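Local coordinates for SusD family protein (Bacteroides uniformis, PDB 7KV1) that probably binds beta-glucan at the bacterial cell surface, as a SusD-family glycan-binding protein of a human gut bacterium, at residues 67-72 / 109-114; 81-86 / 97-102. All coordinates share one frame; numbering follows the deposited sequence.

In the fold
Contact 2 is nested along the chain inside the loop that contact 1 closes. Helix 93-99 lies in the chain between the two segments of contact 1, following helix 71-76 and preceding helix 110-129; its last turn supplies one side of contact 2, and its side chains touch contact 1, which joins the starts of the other two helices. The centres of the contacts are about 15 Å apart, and they meet where Leu-109 CG packs against Leu-98 CD1 at 3.7 Å. The centre of contact 1 is about 12 Å from the centre of the chain, that of contact 2 about 17 Å. Neither contact supplies a residue to the hexamminecobalt pocket, which is lined by residues including Phe-266, Arg-267 and Tyr-408.

Contact 1: 67-72 / 109-114; sequences QYNALN and LGSLWT
Leu-71 and Leu-112 bring the two backbones closest, with their CA atoms 8.8 Å apart, each in the first turn of its helix. The segments thus join two helix starts in the helix-rich, TPR-type fold of the SusD family: Ala-70 is the N-cap of helix 71-76 and Leu-109 that of helix 110-129. At this spacing only side chains bridge the gap, and no hydrogen bond crosses it. Leu-112 meets two different neighbours through its CD1 branch. One is a methyl: Leu-71 CD2 lies 3.9 Å from Leu-112 CD1, the two side chains meeting at a slant. The other is the amide of Asn-69, whose side chain runs at about a right angle to that of Leu-112 and sets ND2 3.9 Å from CD1. Met-158 of helix 138-162 touches both leucines, so a third helix completes this apolar patch. The CB of Asn-69 is directed at 109-114, and CG, anti to the backbone N (chi1 -170°), carries the amide on to Leu-112 CD1; Trp-95 packs against Asn-69 as well. Its ND2 hydrogen-bonds Asp-74 OD2, further along helix 71-76, while OD1 receives a weak, bent bond from Ala-70 N at 2.9 Å. Ser-111 OG stands 4.1 Å from Asn-69 ND2, a neighbour of the amide rather than a hydrogen-bonding partner.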
loop_
_atom_site.group_PDB
_atom_site.type_symbol
_atom_site.label_atom_id
_atom_site.label_comp_id
_atom_site.label_asym_id
_atom_site.label_seq_id
_atom_site.Cartn_x
_atom_site.Cartn_y
_atom_site.Cartn_z
ATOM N N GLN A 67 -13.603 6.258 -12.472
ATOM C CA GLN A 67 -12.356 6.530 -13.220
ATOM C C GLN A 67 -11.264 5.582 -12.714
ATOM O O GLN A 67 -11.390 5.080 -11.587
ATOM C CB GLN A 67 -11.967 8.000 -13.050
ATOM C CG GLN A 67 -11.046 8.511 -14.148
ATOM C CD GLN A 67 -11.217 9.988 -14.404
ATOM O OE1 GLN A 67 -11.724 10.740 -13.571
ATOM N NE2 GLN A 67 -10.772 10.419 -15.573
ATOM N N TYR A 68 -10.226 5.366 -13.524
ATOM C CA TYR A 68 -9.104 4.436 -13.238
ATOM C C TYR A 68 -8.229 4.992 -12.096
ATOM O O TYR A 68 -7.918 6.185 -12.042
ATOM C CB TYR A 68 -8.351 4.116 -14.530
ATOM C CG TYR A 68 -9.132 3.198 -15.444
ATOM C CD1 TYR A 68 -9.511 1.935 -15.013
ATOM C CD2 TYR A 68 -9.544 3.600 -16.704
ATOM C CE1 TYR A 68 -10.250 1.083 -15.817
ATOM C CE2 TYR A 68 -10.280 2.758 -17.526
ATOM C CZ TYR A 68 -10.635 1.493 -17.081
ATOM O OH TYR A 68 -11.353 0.633 -17.861
ATOM N N ASN A 69 -7.806 4.096 -11.208
ATOM C CA ASN A 69 -7.017 4.444 -10.000
ATOM C C ASN A 69 -6.191 3.221 -9.579
ATOM O O ASN A 69 -6.432 2.131 -10.136
ATOM C CB ASN A 69 -7.943 4.937 -8.893
ATOM C CG ASN A 69 -7.167 5.539 -7.742
ATOM O OD1 ASN A 69 -6.058 6.046 -7.934
ATOM N ND2 ASN A 69 -7.727 5.477 -6.548
ATOM N N ALA A 70 -5.237 3.395 -8.656
ATOM C CA ALA A 70 -4.387 2.303 -8.140
ATOM C C ALA A 70 -3.870 2.700 -6.756
ATOM O O ALA A 70 -3.525 3.874 -6.552
ATOM C CB ALA A 70 -3.264 2.026 -9.104
ATOM N N LEU A 71 -3.812 1.744 -5.844
ATOM C CA LEU A 71 -3.413 2.001 -4.434
ATOM C C LEU A 71 -1.949 2.460 -4.402
ATOM O O LEU A 71 -1.612 3.260 -3.498
ATOM C CB LEU A 71 -3.625 0.725 -3.612
ATOM C CG LEU A 71 -5.096 0.326 -3.429
ATOM C CD1 LEU A 71 -5.221 -0.975 -2.662
ATOM C CD2 LEU A 71 -5.866 1.428 -2.715
ATOM N N ASN A 72 -1.074 1.930 -5.271
ATOM C CA ASN A 72 0.360 2.323 -5.231
ATOM C C ASN A 72 0.482 3.746 -5.778
ATOM O O ASN A 72 1.303 4.502 -5.215
ATOM C CB ASN A 72 1.313 1.309 -5.887
ATOM C CG ASN A 72 1.068 1.076 -7.365
ATOM O OD1 ASN A 72 -0.075 1.153 -7.836
ATOM N ND2 ASN A 72 2.134 0.759 -8.112
ATOM N N LEU A 109 -9.198 12.220 -3.283
ATOM C CA LEU A 109 -9.395 10.777 -3.585
ATOM C C LEU A 109 -10.775 10.311 -3.085
ATOM O O LEU A 109 -10.861 9.334 -2.348
ATOM C CB LEU A 109 -8.230 10.030 -2.951
ATOM C CG LEU A 109 -6.863 10.320 -3.567
ATOM C CD1 LEU A 109 -5.793 9.516 -2.880
ATOM C CD2 LEU A 109 -6.849 10.016 -5.058
ATOM N N GLY A 110 -11.841 10.965 -3.532
ATOM C CA GLY A 110 -13.228 10.635 -3.138
ATOM C C GLY A 110 -13.586 9.186 -3.406
ATOM O O GLY A 110 -14.320 8.586 -2.601
ATOM N N SER A 111 -13.096 8.615 -4.509
ATOM C CA SER A 111 -13.427 7.226 -4.913
ATOM C C SER A 111 -12.911 6.235 -3.862
ATOM O O SER A 111 -13.598 5.230 -3.596
ATOM C CB SER A 111 -12.903 6.920 -6.308
ATOM O OG SER A 111 -11.504 6.958 -6.281
ATOM N N LEU A 112 -11.768 6.525 -3.237
ATOM C CA LEU A 112 -11.155 5.641 -2.219
ATOM C C LEU A 112 -12.077 5.591 -1.002
ATOM O O LEU A 112 -12.270 4.496 -0.450
ATOM C CB LEU A 112 -9.762 6.187 -1.867
ATOM C CG LEU A 112 -8.663 5.167 -1.681
ATOM C CD1 LEU A 112 -8.534 4.296 -2.928
ATOM C CD2 LEU A 112 -7.342 5.853 -1.340
ATOM N N TRP A 113 -12.671 6.722 -0.635
ATOM C CA TRP A 113 -13.695 6.815 0.434
ATOM C C TRP A 113 -14.887 5.900 0.099
ATOM O O TRP A 113 -15.244 5.054 0.921
ATOM C CB TRP A 113 -14.087 8.278 0.628
ATOM C CG TRP A 113 -15.172 8.565 1.633
ATOM C CD1 TRP A 113 -16.501 8.277 1.526
ATOM C CD2 TRP A 113 -15.039 9.392 2.804
ATOM N NE1 TRP A 113 -17.199 8.840 2.566
ATOM C CE2 TRP A 113 -16.317 9.505 3.378
ATOM C CE3 TRP A 113 -13.950 10.019 3.422
ATOM C CZ2 TRP A 113 -16.539 10.212 4.549
ATOM C CZ3 TRP A 113 -14.171 10.716 4.586
ATOM C CH2 TRP A 113 -15.451 10.812 5.130
ATOM N N THR A 114 -15.436 6.000 -1.104
ATOM C CA THR A 114 -16.570 5.160 -1.554
ATOM C C THR A 114 -16.158 3.678 -1.533
ATOM O O THR A 114 -16.902 2.875 -0.959
ATOM C CB THR A 114 -17.086 5.610 -2.924
ATOM O OG1 THR A 114 -17.348 6.997 -2.762
ATOM C CG2 THR A 114 -18.335 4.853 -3.327
#

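Contact 2: 81-86 / 97-102; sequences NFWVGG and MLFNYE
Phe-99 meets Trp-83 and Val-84 with different parts of its side chain. Val-84 CG2 sits 3.5 Å from Phe-99 CB, the two side chains lying alongside and running in opposite senses. At its far end the phenyl ring brings CZ to the six-membered edge of the indole, 3.7 Å from Trp-83 CE3 and in the indole plane. Phe-82 O is a looser neighbour, 4.1 Å from Phe-99 CE2. On the Phe-99 ring itself, Arg-499 also makes a cation-pi contact, and its NH2 hydrogen-bonds Phe-99 O. With CB already facing 81-86, the anti placement of CG relative to the backbone N (chi1 161°) carries the ring out to the indole. Just past Phe-99, helix 93-99 ends in a Schellman motif: Glu-102 N bonds to Met-97 O at 2.8 Å, Tyr-101 N to Leu-98 O at 3.0 Å, and Tyr-101 takes the positive phi. With an alanine in place of Phe-99, the indole edge would probably lose its ring neighbour and Arg-499 its cation-pi partner, leaving a gap between loop and helix end. Further out, the loop is positioned by backbone hydrogen bonds pairing Trp-83 with Pro-338 and Val-84 with Met-337, while Arg-340 lies in cation-pi contact with the indole.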
loop_
_atom_site.group_PDB
_atom_site.type_symbol
_atom_site.label_atom_id
_atom_site.label_comp_id
_atom_site.label_asym_id
_atom_site.label_seq_id
_atom_site.Cartn_x
_atom_site.Cartn_y
_atom_site.Cartn_z
ATOM N N ASN A 81 9.185 9.747 -5.092
ATOM C CA ASN A 81 9.756 8.734 -6.029
ATOM C C ASN A 81 9.402 9.067 -7.499
ATOM O O ASN A 81 10.204 8.710 -8.420
ATOM C CB ASN A 81 9.278 7.321 -5.730
ATOM C CG ASN A 81 9.981 6.673 -4.556
ATOM O OD1 ASN A 81 11.150 6.983 -4.287
ATOM N ND2 ASN A 81 9.260 5.797 -3.862
ATOM N N PHE A 82 8.237 9.660 -7.728
ATOM C CA PHE A 82 7.624 9.761 -9.083
ATOM C C PHE A 82 7.183 11.191 -9.352
ATOM O O PHE A 82 6.952 11.959 -8.424
ATOM C CB PHE A 82 6.390 8.861 -9.192
ATOM C CG PHE A 82 6.730 7.397 -9.121
ATOM C CD1 PHE A 82 7.113 6.713 -10.273
ATOM C CD2 PHE A 82 6.790 6.744 -7.893
ATOM C CE1 PHE A 82 7.493 5.385 -10.205
ATOM C CE2 PHE A 82 7.127 5.402 -7.842
ATOM C CZ PHE A 82 7.501 4.730 -8.988
ATOM N N TRP A 83 6.938 11.483 -10.621
ATOM C CA TRP A 83 6.082 12.613 -11.034
ATOM C C TRP A 83 4.696 12.019 -11.306
ATOM O O TRP A 83 4.582 10.786 -11.475
ATOM C CB TRP A 83 6.666 13.317 -12.258
ATOM C CG TRP A 83 8.085 13.762 -12.148
ATOM C CD1 TRP A 83 9.106 13.376 -12.956
ATOM C CD2 TRP A 83 8.638 14.714 -11.210
ATOM N NE1 TRP A 83 10.248 14.029 -12.603
ATOM C CE2 TRP A 83 10.014 14.836 -11.522
ATOM C CE3 TRP A 83 8.127 15.436 -10.122
ATOM C CZ2 TRP A 83 10.885 15.650 -10.799
ATOM C CZ3 TRP A 83 8.979 16.260 -9.413
ATOM C CH2 TRP A 83 10.338 16.369 -9.754
ATOM N N VAL A 84 3.674 12.849 -11.317
ATOM C CA VAL A 84 2.295 12.386 -11.600
ATOM C C VAL A 84 2.190 12.033 -13.093
ATOM O O VAL A 84 1.633 10.964 -13.390
ATOM C CB VAL A 84 1.260 13.427 -11.162
ATOM C CG1 VAL A 84 -0.137 13.057 -11.642
ATOM C CG2 VAL A 84 1.282 13.537 -9.647
ATOM N N GLY A 85 2.674 12.900 -13.976
ATOM C CA GLY A 85 2.622 12.663 -15.432
ATOM C C GLY A 85 1.224 12.858 -16.006
ATOM O O GLY A 85 0.506 13.799 -15.571
ATOM N N GLY A 86 0.822 11.987 -16.925
ATOM C CA GLY A 86 -0.395 12.172 -17.742
ATOM C C GLY A 86 -0.151 13.123 -18.893
ATOM O O GLY A 86 1.025 13.523 -19.112
ATOM N N MET A 97 -2.834 17.958 -7.970
ATOM C CA MET A 97 -3.061 18.892 -6.833
ATOM C C MET A 97 -2.632 18.239 -5.489
ATOM O O MET A 97 -2.082 18.946 -4.663
ATOM C CB MET A 97 -4.514 19.361 -6.829
ATOM C CG MET A 97 -4.776 20.321 -7.999
ATOM S SD MET A 97 -6.480 20.833 -8.158
ATOM C CE MET A 97 -6.556 22.029 -6.831
ATOM N N LEU A 98 -2.874 16.952 -5.292
ATOM C CA LEU A 98 -2.424 16.183 -4.105
ATOM C C LEU A 98 -0.904 16.216 -4.066
ATOM O O LEU A 98 -0.331 16.446 -2.995
ATOM C CB LEU A 98 -2.966 14.750 -4.207
ATOM C CG LEU A 98 -4.462 14.642 -3.891
ATOM C CD1 LEU A 98 -5.077 13.408 -4.510
ATOM C CD2 LEU A 98 -4.692 14.673 -2.382
ATOM N N PHE A 99 -0.273 15.995 -5.211
ATOM C CA PHE A 99 1.194 15.955 -5.362
ATOM C C PHE A 99 1.797 17.265 -4.863
ATOM O O PHE A 99 2.880 17.241 -4.242
ATOM C CB PHE A 99 1.570 15.654 -6.812
ATOM C CG PHE A 99 2.980 16.038 -7.176
ATOM C CD1 PHE A 99 3.253 17.331 -7.581
ATOM C CD2 PHE A 99 4.020 15.137 -7.095
ATOM C CE1 PHE A 99 4.532 17.705 -7.925
ATOM C CE2 PHE A 99 5.316 15.524 -7.407
ATOM C CZ PHE A 99 5.558 16.798 -7.836
ATOM N N ASN A 100 1.110 18.370 -5.106
ATOM C CA ASN A 100 1.603 19.718 -4.740
ATOM C C ASN A 100 0.977 20.246 -3.442
ATOM O O ASN A 100 1.127 21.466 -3.196
ATOM C CB ASN A 100 1.372 20.673 -5.894
ATOM C CG ASN A 100 2.328 21.839 -5.826
ATOM O OD1 ASN A 100 3.428 21.715 -5.271
ATOM N ND2 ASN A 100 1.853 22.974 -6.291
ATOM N N TYR A 101 0.264 19.407 -2.671
ATOM C CA TYR A 101 -0.313 19.792 -1.341
ATOM C C TYR A 101 -1.294 20.938 -1.503
ATOM O O TYR A 101 -1.384 21.802 -0.602
ATOM C CB TYR A 101 0.798 20.127 -0.340
ATOM C CG TYR A 101 1.884 19.083 -0.386
ATOM C CD1 TYR A 101 1.578 17.727 -0.329
ATOM C CD2 TYR A 101 3.191 19.433 -0.627
ATOM C CE1 TYR A 101 2.555 16.755 -0.435
ATOM C CE2 TYR A 101 4.176 18.469 -0.732
ATOM C CZ TYR A 101 3.865 17.126 -0.632
ATOM O OH TYR A 101 4.870 16.212 -0.826
ATOM N N GLU A 102 -2.069 20.880 -2.589
ATOM C CA GLU A 102 -3.058 21.916 -2.979
ATOM C C GLU A 102 -4.378 21.245 -3.331
ATOM O O GLU A 102 -5.166 21.881 -4.045
ATOM C CB GLU A 102 -2.614 22.698 -4.209
ATOM C CG GLU A 102 -1.469 23.602 -3.961
ATOM C CD GLU A 102 -1.180 24.472 -5.174
ATOM O OE1 GLU A 102 -1.592 24.058 -6.289
ATOM O OE2 GLU A 102 -0.516 25.552 -4.984
#